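Local coordinates for tail protein, 43 kDa (Neisseria meningitidis MC58, PDB 3D37) that is of unknown function but, as a phage-type tail protein with Mu gpP-like and gp44-like domains, probably serves as a structural part of a tail baseplate, at residues Ala9-Val14 and Glu18-Glu23; Phe38-Gly43 and Cys59-Asp64; Leu234-Lys239 and Lys268-Trp273. One frame throughout, in Å; residues are numbered along the deposited sequence.

Contact 1. Residues Ala9-Val14 and Glu18-Glu23; sequences AVSVRV and EHRHWE
V12 and H19 face each other as an antiparallel hydrogen-bonded pair, and R13 and E18 follow as a non-hydrogen-bonded pair whose CA atoms lie 4.5 Å apart. V12 N gives a fairly straight bond to H19 O (2.9 Å), while H19 N returns to V12 O from above the carbonyl plane. A weak second donor joins at V12 O: H19 ND1 lies 3.3 Å away, with the acceptor in the plane of the imidazole and at its edge.

On the face shared by R13 and E18, the carboxylate serves two partners. S11 OG donates to E18 OE1 at 2.7 Å, and R13 NE forms a salt bridge to E18 OE2, also at 2.7 Å; OE2 offers its syn lone pair but sits 24° out of the guanidinium plane, and the bond is bent. The arginine and glutamate chains run side by side in the same direction, with guanidinium and carboxylate planes perpendicular; the bend in R13 at chi3 (-81°) brings NE, rather than the end of the chain, to the acid. Serine suits its place because its short hydroxyl reaches the second oxygen, so both oxygens are gripped and the carboxylate's rotation is restricted. The CB of E18 also lies over one face of the R20 guanidinium.

This is a beta hairpin at the start of the GpP-like N-terminal domain; strand 10-14 is bonded on its other side to strand 58-63. Beyond H19 the chain leaves the ladder, and W22 folds back toward it. Its indole crosses V12 at about a right angle, CZ2 meeting V12 CG2 at 3.7 Å, and V10 O lies at its ring edge, 3.3 Å from W22 NE1. The branched valine and broad indole fill the buried side together, where F40 of strand 37-42 touches both.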
loop_
_atom_site.group_PDB
_atom_site.type_symbol
_atom_site.label_atom_id
_atom_site.label_comp_id
_atom_site.label_asym_id
_atom_site.label_seq_id
_atom_site.Cartn_x
_atom_site.Cartn_y
_atom_site.Cartn_z
ATOM N N ALA A 9 -29.719 -10.808 -5.691
ATOM C CA ALA A 9 -29.942 -11.403 -4.390
ATOM C C ALA A 9 -29.197 -12.747 -4.366
ATOM O O ALA A 9 -29.548 -13.679 -5.075
ATOM C CB ALA A 9 -31.478 -11.604 -4.104
ATOM N N VAL A 10 -28.128 -12.798 -3.583
ATOM C CA VAL A 10 -27.303 -13.981 -3.457
ATOM C C VAL A 10 -27.438 -14.440 -2.009
ATOM O O VAL A 10 -27.137 -13.656 -1.056
ATOM C CB VAL A 10 -25.833 -13.688 -3.818
ATOM C CG1 VAL A 10 -24.994 -14.990 -3.695
ATOM C CG2 VAL A 10 -25.717 -13.128 -5.207
ATOM N N SER A 11 -27.865 -15.688 -1.817
ATOM C CA SER A 11 -27.942 -16.228 -0.462
ATOM C C SER A 11 -27.337 -17.620 -0.287
ATOM O O SER A 11 -27.184 -18.385 -1.240
ATOM C CB SER A 11 -29.380 -16.281 0.033
ATOM O OG SER A 11 -30.093 -17.139 -0.791
ATOM N N VAL A 12 -27.022 -17.934 0.968
ATOM C CA VAL A 12 -26.663 -19.270 1.400
ATOM C C VAL A 12 -27.877 -19.703 2.168
ATOM O O VAL A 12 -28.158 -19.150 3.215
ATOM C CB VAL A 12 -25.386 -19.262 2.270
ATOM C CG1 VAL A 12 -25.060 -20.669 2.825
ATOM C CG2 VAL A 12 -24.231 -18.713 1.475
ATOM N N ARG A 13 -28.636 -20.640 1.603
ATOM C CA ARG A 13 -29.837 -21.130 2.225
ATOM C C ARG A 13 -29.488 -22.326 3.114
ATOM O O ARG A 13 -28.943 -23.308 2.631
ATOM C CB ARG A 13 -30.818 -21.569 1.130
ATOM C CG ARG A 13 -32.217 -21.635 1.568
ATOM C CD ARG A 13 -33.101 -22.140 0.424
ATOM N NE ARG A 13 -33.413 -21.052 -0.506
ATOM C CZ ARG A 13 -33.867 -21.229 -1.746
ATOM N NH1 ARG A 13 -33.957 -22.415 -2.267
ATOM N NH2 ARG A 13 -34.204 -20.189 -2.487
ATOM N N VAL A 14 -29.754 -22.214 4.415
ATOM C CA VAL A 14 -29.511 -23.294 5.365
ATOM C C VAL A 14 -30.734 -23.406 6.275
ATOM O O VAL A 14 -31.101 -22.403 6.952
ATOM C CB VAL A 14 -28.316 -22.987 6.316
ATOM C CG1 VAL A 14 -28.229 -24.082 7.398
ATOM C CG2 VAL A 14 -27.013 -22.814 5.575
ATOM N N GLU A 18 -32.531 -17.962 4.745
ATOM C CA GLU A 18 -31.701 -17.301 3.754
ATOM C C GLU A 18 -30.715 -16.436 4.476
ATOM O O GLU A 18 -31.111 -15.614 5.295
ATOM C CB GLU A 18 -32.529 -16.365 2.864
ATOM C CG GLU A 18 -33.718 -17.007 2.215
ATOM C CD GLU A 18 -33.352 -18.039 1.172
ATOM O OE1 GLU A 18 -32.203 -18.041 0.669
ATOM O OE2 GLU A 18 -34.236 -18.862 0.857
ATOM N N HIS A 19 -29.441 -16.601 4.176
ATOM C CA HIS A 19 -28.423 -15.665 4.623
ATOM C C HIS A 19 -27.915 -14.891 3.425
ATOM O O HIS A 19 -27.354 -15.454 2.462
ATOM C CB HIS A 19 -27.300 -16.403 5.335
ATOM C CG HIS A 19 -27.779 -17.162 6.528
ATOM N ND1 HIS A 19 -28.373 -18.400 6.425
ATOM C CD2 HIS A 19 -27.833 -16.826 7.839
ATOM C CE1 HIS A 19 -28.726 -18.818 7.627
ATOM N NE2 HIS A 19 -28.415 -17.877 8.500
ATOM N N ARG A 20 -28.072 -13.582 3.544
ATOM C CA ARG A 20 -28.014 -12.642 2.458
ATOM C C ARG A 20 -27.006 -11.543 2.854
ATOM O O ARG A 20 -26.379 -11.617 3.896
ATOM C CB ARG A 20 -29.420 -12.061 2.332
ATOM C CG ARG A 20 -29.806 -11.641 0.961
ATOM C CD ARG A 20 -30.805 -12.603 0.324
ATOM N NE ARG A 20 -32.058 -12.700 1.086
ATOM C CZ ARG A 20 -33.119 -13.416 0.693
ATOM N NH1 ARG A 20 -34.200 -13.463 1.473
ATOM N NH2 ARG A 20 -33.100 -14.092 -0.465
ATOM N N HIS A 21 -26.818 -10.548 2.019
ATOM C CA HIS A 21 -26.103 -9.345 2.463
ATOM C C HIS A 21 -24.570 -9.513 2.651
ATOM O O HIS A 21 -23.978 -8.916 3.519
ATOM C CB HIS A 21 -26.738 -8.740 3.758
ATOM C CG HIS A 21 -28.206 -8.423 3.631
ATOM N ND1 HIS A 21 -29.141 -8.810 4.576
ATOM C CD2 HIS A 21 -28.899 -7.775 2.658
ATOM C CE1 HIS A 21 -30.342 -8.399 4.197
ATOM N NE2 HIS A 21 -30.224 -7.778 3.033
ATOM N N TRP A 22 -23.935 -10.235 1.762
ATOM C CA TRP A 22 -22.503 -10.466 1.806
ATOM C C TRP A 22 -21.721 -9.266 1.371
ATOM O O TRP A 22 -22.151 -8.533 0.501
ATOM C CB TRP A 22 -22.181 -11.631 0.890
ATOM C CG TRP A 22 -23.058 -12.740 1.218
ATOM C CD1 TRP A 22 -24.188 -13.131 0.543
ATOM C CD2 TRP A 22 -22.961 -13.569 2.363
ATOM N NE1 TRP A 22 -24.758 -14.189 1.192
ATOM C CE2 TRP A 22 -24.025 -14.469 2.315
ATOM C CE3 TRP A 22 -22.053 -13.652 3.412
ATOM C CZ2 TRP A 22 -24.205 -15.450 3.264
ATOM C CZ3 TRP A 22 -22.240 -14.625 4.373
ATOM C CH2 TRP A 22 -23.319 -15.497 4.298
ATOM N N GLU A 23 -20.554 -9.054 1.961
ATOM C CA GLU A 23 -19.652 -8.096 1.391
ATOM C C GLU A 23 -18.753 -8.647 0.312
ATOM O O GLU A 23 -18.352 -7.911 -0.559
ATOM C CB GLU A 23 -18.848 -7.401 2.470
ATOM C CG GLU A 23 -17.661 -8.129 3.051
ATOM C CD GLU A 23 -16.555 -7.154 3.425
ATOM O OE1 GLU A 23 -16.894 -6.105 4.083
ATOM O OE2 GLU A 23 -15.368 -7.416 3.037
#

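Contact 2. Residues Phe38-Gly43 and Cys59-Asp64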
loop_
_atom_site.group_PDB
_atom_site.type_symbol
_atom_site.label_atom_id
_atom_site.label_comp_id
_atom_site.label_asym_id
_atom_site.label_seq_id
_atom_site.Cartn_x
_atom_site.Cartn_y
_atom_site.Cartn_z
ATOM N N PHE A 38 -17.315 -22.726 -2.559
ATOM C CA PHE A 38 -17.855 -21.439 -2.263
ATOM C C PHE A 38 -17.201 -20.878 -1.015
ATOM O O PHE A 38 -16.748 -21.616 -0.124
ATOM C CB PHE A 38 -19.379 -21.487 -2.105
ATOM C CG PHE A 38 -19.863 -22.338 -0.964
ATOM C CD1 PHE A 38 -20.043 -21.790 0.310
ATOM C CD2 PHE A 38 -20.196 -23.674 -1.175
ATOM C CE1 PHE A 38 -20.507 -22.577 1.389
ATOM C CE2 PHE A 38 -20.668 -24.479 -0.081
ATOM C CZ PHE A 38 -20.813 -23.916 1.189
ATOM N N ASP A 39 -17.203 -19.551 -0.997
ATOM C CA ASP A 39 -16.651 -18.738 0.049
ATOM C C ASP A 39 -17.396 -17.398 0.188
ATOM O O ASP A 39 -17.511 -16.682 -0.788
ATOM C CB ASP A 39 -15.208 -18.522 -0.322
ATOM C CG ASP A 39 -14.350 -18.684 0.817
ATOM O OD1 ASP A 39 -14.230 -17.653 1.524
ATOM O OD2 ASP A 39 -13.881 -19.858 1.029
ATOM N N PHE A 40 -17.936 -17.119 1.371
ATOM C CA PHE A 40 -18.725 -15.914 1.664
ATOM C C PHE A 40 -18.228 -15.168 2.915
ATOM O O PHE A 40 -17.890 -15.798 3.910
ATOM C CB PHE A 40 -20.225 -16.278 1.893
ATOM C CG PHE A 40 -20.950 -16.724 0.638
ATOM C CD1 PHE A 40 -21.694 -15.821 -0.129
ATOM C CD2 PHE A 40 -20.935 -18.083 0.251
ATOM C CE1 PHE A 40 -22.359 -16.255 -1.282
ATOM C CE2 PHE A 40 -21.615 -18.512 -0.882
ATOM C CZ PHE A 40 -22.303 -17.591 -1.655
ATOM N N VAL A 41 -18.211 -13.840 2.856
ATOM C CA VAL A 41 -17.839 -12.999 3.976
ATOM C C VAL A 41 -18.844 -11.844 4.092
ATOM O O VAL A 41 -19.224 -11.248 3.086
ATOM C CB VAL A 41 -16.441 -12.355 3.799
ATOM C CG1 VAL A 41 -16.139 -11.472 4.970
ATOM C CG2 VAL A 41 -15.353 -13.413 3.557
ATOM N N ILE A 42 -19.324 -11.589 5.302
ATOM C CA ILE A 42 -19.959 -10.293 5.584
ATOM C C ILE A 42 -19.132 -9.598 6.695
ATOM O O ILE A 42 -18.528 -10.255 7.565
ATOM C CB ILE A 42 -21.482 -10.479 5.870
ATOM C CG1 ILE A 42 -22.168 -9.145 6.329
ATOM C CG2 ILE A 42 -21.699 -11.678 6.807
ATOM C CD1 ILE A 42 -22.022 -7.908 5.384
ATOM N N GLY A 43 -19.076 -8.268 6.636
ATOM C CA GLY A 43 -18.236 -7.495 7.565
ATOM C C GLY A 43 -18.883 -6.235 8.127
ATOM O O GLY A 43 -18.507 -5.119 7.724
ATOM N N CYS A 59 -26.365 -26.952 2.605
ATOM C CA CYS A 59 -26.759 -25.631 2.109
ATOM C C CYS A 59 -26.996 -25.610 0.604
ATOM O O CYS A 59 -26.620 -26.509 -0.109
ATOM C CB CYS A 59 -25.733 -24.561 2.497
ATOM S SG CYS A 59 -24.107 -24.724 1.716
ATOM N N GLU A 60 -27.603 -24.533 0.164
ATOM C CA GLU A 60 -27.736 -24.231 -1.251
ATOM C C GLU A 60 -27.295 -22.808 -1.457
ATOM O O GLU A 60 -27.532 -21.938 -0.613
ATOM C CB GLU A 60 -29.194 -24.451 -1.724
ATOM C CG GLU A 60 -29.559 -25.905 -1.750
ATOM C CD GLU A 60 -31.081 -26.145 -1.790
ATOM O OE1 GLU A 60 -31.816 -25.341 -1.227
ATOM O OE2 GLU A 60 -31.540 -27.145 -2.391
ATOM N N VAL A 61 -26.593 -22.574 -2.563
ATOM C CA VAL A 61 -26.177 -21.255 -2.897
ATOM C C VAL A 61 -27.194 -20.786 -3.938
ATOM O O VAL A 61 -27.486 -21.496 -4.855
ATOM C CB VAL A 61 -24.736 -21.224 -3.415
ATOM C CG1 VAL A 61 -24.339 -19.707 -3.897
ATOM C CG2 VAL A 61 -23.760 -21.846 -2.343
ATOM N N VAL A 62 -27.781 -19.613 -3.749
ATOM C CA VAL A 62 -28.903 -19.205 -4.602
ATOM C C VAL A 62 -28.627 -17.794 -5.115
ATOM O O VAL A 62 -28.250 -16.911 -4.361
ATOM C CB VAL A 62 -30.273 -19.272 -3.833
ATOM C CG1 VAL A 62 -31.481 -19.191 -4.812
ATOM C CG2 VAL A 62 -30.378 -20.554 -3.030
ATOM N N ILE A 63 -28.802 -17.607 -6.407
ATOM C CA ILE A 63 -28.718 -16.286 -7.026
ATOM C C ILE A 63 -30.080 -16.016 -7.695
ATOM O O ILE A 63 -30.496 -16.777 -8.557
ATOM C CB ILE A 63 -27.571 -16.209 -8.083
ATOM C CG1 ILE A 63 -26.222 -16.655 -7.468
ATOM C CG2 ILE A 63 -27.526 -14.763 -8.776
ATOM C CD1 ILE A 63 -25.009 -16.501 -8.362
ATOM N N ASP A 64 -30.741 -14.946 -7.277
ATOM C CA ASP A 64 -32.071 -14.529 -7.793
ATOM C C ASP A 64 -32.994 -15.702 -7.835
ATOM O O ASP A 64 -33.626 -15.943 -8.858
ATOM C CB ASP A 64 -31.985 -13.919 -9.214
ATOM C CG ASP A 64 -31.336 -12.585 -9.244
ATOM O OD1 ASP A 64 -31.369 -11.868 -8.200
ATOM O OD2 ASP A 64 -30.817 -12.227 -10.339
#
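The F38 ring takes V61 CG2 over one face, 4.1 Å above the plane and displaced toward the rim, while the sulfur of C59 approaches obliquely, with C59 SG 3.4 Å from F38 CZ. This is a cysteine sulfur-aromatic contact, with SG 51° off the ring normal. The F40 ring is met at its edge instead: F38 CD1 lies there in plane, and F40 CZ touches V61 CG1 at 3.7 Å.

V61 therefore divides its two methyls between two rings. With CG1 anti to the backbone N (chi1 176°), one branch is directed at F40 and the other at F38, a division well suited to a beta-branched residue. Cysteine suits its site in being small and polarisable, able to come close to a ring where space is limited. All four residues are buried, and no hydrogen bond joins the two segments.

The strand axes stay 10.1 Å apart at closest approach and their directions differ by 73°, so the strands meet through side chains alone. M69 beside F38, and I27 beside F40 and V61, extend this apolar interior. Near-orthogonal strands packed across a hydrophobic core are characteristic of a small beta barrel, consistent with the phage-barrel clan to which this GpP-like N-terminal domain belongs.

Contact 3. Residues Leu234-Lys239 and Lys268-Trp273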
loop_
_atom_site.group_PDB
_atom_site.type_symbol
_atom_site.label_atom_id
_atom_site.label_comp_id
_atom_site.label_asym_id
_atom_site.label_seq_id
_atom_site.Cartn_x
_atom_site.Cartn_y
_atom_site.Cartn_z
ATOM N N LEU A 234 0.978 -54.110 -27.272
ATOM C CA LEU A 234 0.188 -53.042 -27.887
ATOM C C LEU A 234 0.957 -51.715 -27.856
ATOM O O LEU A 234 1.518 -51.321 -26.835
ATOM C CB LEU A 234 -1.165 -52.866 -27.176
ATOM C CG LEU A 234 -1.963 -54.121 -26.844
ATOM C CD1 LEU A 234 -3.259 -53.759 -26.109
ATOM C CD2 LEU A 234 -2.233 -54.918 -28.107
ATOM N N LYS A 235 0.927 -51.036 -28.991
ATOM C CA LYS A 235 1.809 -49.951 -29.262
ATOM C C LYS A 235 1.181 -49.118 -30.387
ATOM O O LYS A 235 0.802 -49.652 -31.452
ATOM C CB LYS A 235 3.213 -50.454 -29.654
ATOM C CG LYS A 235 4.344 -49.433 -29.485
ATOM C CD LYS A 235 4.826 -48.806 -30.803
ATOM C CE LYS A 235 6.036 -49.538 -31.439
ATOM N NZ LYS A 235 7.066 -48.557 -32.019
ATOM N N TRP A 236 1.026 -47.822 -30.086
ATOM C CA TRP A 236 0.597 -46.810 -31.042
ATOM C C TRP A 236 1.441 -45.572 -30.781
ATOM O O TRP A 236 1.531 -45.107 -29.647
ATOM C CB TRP A 236 -0.893 -46.488 -30.846
ATOM C CG TRP A 236 -1.343 -45.440 -31.765
ATOM C CD1 TRP A 236 -1.437 -45.539 -33.117
ATOM C CD2 TRP A 236 -1.705 -44.096 -31.431
ATOM N NE1 TRP A 236 -1.850 -44.347 -33.653
ATOM C CE2 TRP A 236 -2.015 -43.437 -32.640
ATOM C CE3 TRP A 236 -1.783 -43.381 -30.233
ATOM C CZ2 TRP A 236 -2.426 -42.111 -32.685
ATOM C CZ3 TRP A 236 -2.170 -42.062 -30.283
ATOM C CH2 TRP A 236 -2.489 -41.436 -31.502
ATOM N N VAL A 237 2.050 -45.012 -31.816
ATOM C CA VAL A 237 2.831 -43.789 -31.638
ATOM C C VAL A 237 2.262 -42.620 -32.433
ATOM O O VAL A 237 1.830 -42.759 -33.585
ATOM C CB VAL A 237 4.368 -43.988 -31.905
ATOM C CG1 VAL A 237 4.647 -45.316 -32.581
ATOM C CG2 VAL A 237 4.979 -42.785 -32.649
ATOM N N TYR A 238 2.254 -41.474 -31.763
ATOM C CA TYR A 238 1.725 -40.252 -32.275
ATOM C C TYR A 238 2.933 -39.379 -32.594
ATOM O O TYR A 238 3.939 -39.456 -31.904
ATOM C CB TYR A 238 0.826 -39.603 -31.189
ATOM C CG TYR A 238 0.547 -38.142 -31.405
ATOM C CD1 TYR A 238 -0.457 -37.727 -32.266
ATOM C CD2 TYR A 238 1.305 -37.165 -30.757
ATOM C CE1 TYR A 238 -0.693 -36.357 -32.482
ATOM C CE2 TYR A 238 1.072 -35.811 -30.970
ATOM C CZ TYR A 238 0.067 -35.421 -31.830
ATOM O OH TYR A 238 -0.178 -34.088 -32.023
ATOM N N LYS A 239 2.831 -38.582 -33.654
ATOM C CA LYS A 239 3.838 -37.566 -34.013
ATOM C C LYS A 239 3.103 -36.323 -34.512
ATOM O O LYS A 239 2.101 -36.437 -35.196
ATOM C CB LYS A 239 4.795 -38.091 -35.112
ATOM C CG LYS A 239 5.008 -39.628 -35.121
ATOM C CD LYS A 239 6.065 -40.132 -36.164
ATOM C CE LYS A 239 5.594 -40.049 -37.644
ATOM N NZ LYS A 239 6.276 -41.056 -38.580
ATOM N N LYS A 268 -7.392 -39.530 -25.894
ATOM C CA LYS A 268 -7.944 -38.736 -24.819
ATOM C C LYS A 268 -6.819 -38.051 -24.069
ATOM O O LYS A 268 -6.946 -36.863 -23.782
ATOM C CB LYS A 268 -8.848 -39.510 -23.841
ATOM C CG LYS A 268 -9.601 -38.493 -22.889
ATOM C CD LYS A 268 -10.137 -39.136 -21.611
ATOM C CE LYS A 268 -11.139 -38.189 -20.883
ATOM N NZ LYS A 268 -10.693 -36.789 -20.745
ATOM N N GLN A 269 -5.729 -38.766 -23.762
ATOM C CA GLN A 269 -4.554 -38.094 -23.163
ATOM C C GLN A 269 -3.998 -36.926 -24.015
ATOM O O GLN A 269 -3.594 -35.895 -23.475
ATOM C CB GLN A 269 -3.421 -39.078 -22.875
ATOM C CG GLN A 269 -2.209 -38.409 -22.198
ATOM C CD GLN A 269 -2.571 -37.883 -20.807
ATOM O OE1 GLN A 269 -2.775 -36.659 -20.596
ATOM N NE2 GLN A 269 -2.681 -38.815 -19.843
ATOM N N LEU A 270 -3.946 -37.105 -25.332
ATOM C CA LEU A 270 -3.438 -36.049 -26.198
ATOM C C LEU A 270 -4.364 -34.861 -26.128
ATOM O O LEU A 270 -3.899 -33.759 -26.196
ATOM C CB LEU A 270 -3.268 -36.485 -27.674
ATOM C CG LEU A 270 -2.126 -37.460 -27.993
ATOM C CD1 LEU A 270 -2.288 -38.136 -29.392
ATOM C CD2 LEU A 270 -0.774 -36.821 -27.878
ATOM N N ALA A 271 -5.673 -35.087 -25.962
ATOM C CA ALA A 271 -6.647 -33.980 -25.943
ATOM C C ALA A 271 -6.572 -33.253 -24.614
ATOM O O ALA A 271 -6.681 -32.019 -24.543
ATOM C CB ALA A 271 -8.054 -34.491 -26.228
ATOM N N ASP A 272 -6.338 -34.009 -23.553
ATOM C CA ASP A 272 -6.156 -33.412 -22.248
ATOM C C ASP A 272 -4.933 -32.507 -22.238
ATOM O O ASP A 272 -4.975 -31.403 -21.719
ATOM C CB ASP A 272 -6.024 -34.488 -21.174
ATOM C CG ASP A 272 -7.358 -35.181 -20.851
ATOM O OD1 ASP A 272 -8.443 -34.688 -21.285
ATOM O OD2 ASP A 272 -7.305 -36.233 -20.169
ATOM N N TRP A 273 -3.834 -32.976 -22.820
ATOM C CA TRP A 273 -2.631 -32.168 -22.900
ATOM C C TRP A 273 -2.862 -30.904 -23.745
ATOM O O TRP A 273 -2.389 -29.800 -23.420
ATOM C CB TRP A 273 -1.484 -32.983 -23.469
ATOM C CG TRP A 273 -0.922 -33.955 -22.509
ATOM C CD1 TRP A 273 -0.964 -33.870 -21.150
ATOM C CD2 TRP A 273 -0.187 -35.149 -22.820
ATOM N NE1 TRP A 273 -0.316 -34.948 -20.586
ATOM C CE2 TRP A 273 0.169 -35.750 -21.586
ATOM C CE3 TRP A 273 0.189 -35.778 -24.014
ATOM C CZ2 TRP A 273 0.892 -36.946 -21.507
ATOM C CZ3 TRP A 273 0.913 -36.973 -23.942
ATOM C CH2 TRP A 273 1.253 -37.548 -22.688
#
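A helix laid against one face of a small beta sheet brings L270, on helix 259-276, to the aromatic side chains of strand 234-239. The leucine carries its whole side of the contact. L270 CD1 sits over one face of the Y238 ring, 3.7 Å from the ring centroid and 24° off the normal, which makes a CH-pi contact; its closest approach is to Y238 CD1, at 3.4 Å. The other methyl reaches the same ring, with L270 CD2 3.6 Å from Y238 CD2, so the fork of the leucine spreads across the tyrosine.

W236 meets the same CD1 differently. The indole and the leucine chain approach each other from opposite directions, and the indole presents its edge, W236 CH2 lying 3.9 Å from L270 CD1. Both aromatic CG atoms are anti to their backbone N (chi1 178° in W236, 162° in Y238), and, two residues apart on one strand, the rings project from the same face toward the helix.

The sheet belongs to the NMB1110-like third domain, and strand 234-239 is at its edge within this chain, bonded to strand 215-220. F218 of that neighbouring strand also touches L270, while W236 continues along the helix to L259, Q263 and A266. Leucine suits the helix position by offering two methyls at once, and flat aromatic residues suit the strand by reaching across the gap between backbones, whose nearest CA atoms, those of Y238 and L270, are 9.0 Å apart.

Along the chain the three contacts follow in series, each closing before the next opens. Contacts 1 and 2 share the GpP-like N-terminal domain, their centres about 5 Å apart, and strands 10-14 and 58-63 are sheet neighbours: R13 N probably bonds to E60 O, and E23 N to V41 O. The hairpin and the buried apolar contact are thus joined in one unit, consistent with a barrel-like domain. Contact 3 belongs to the third domain on the opposite side of the chain's centre, its centre about 46 Å from that of contact 1 and 42 Å from that of contact 2. Such separation reflects a chain built of several domains, each with its own packing.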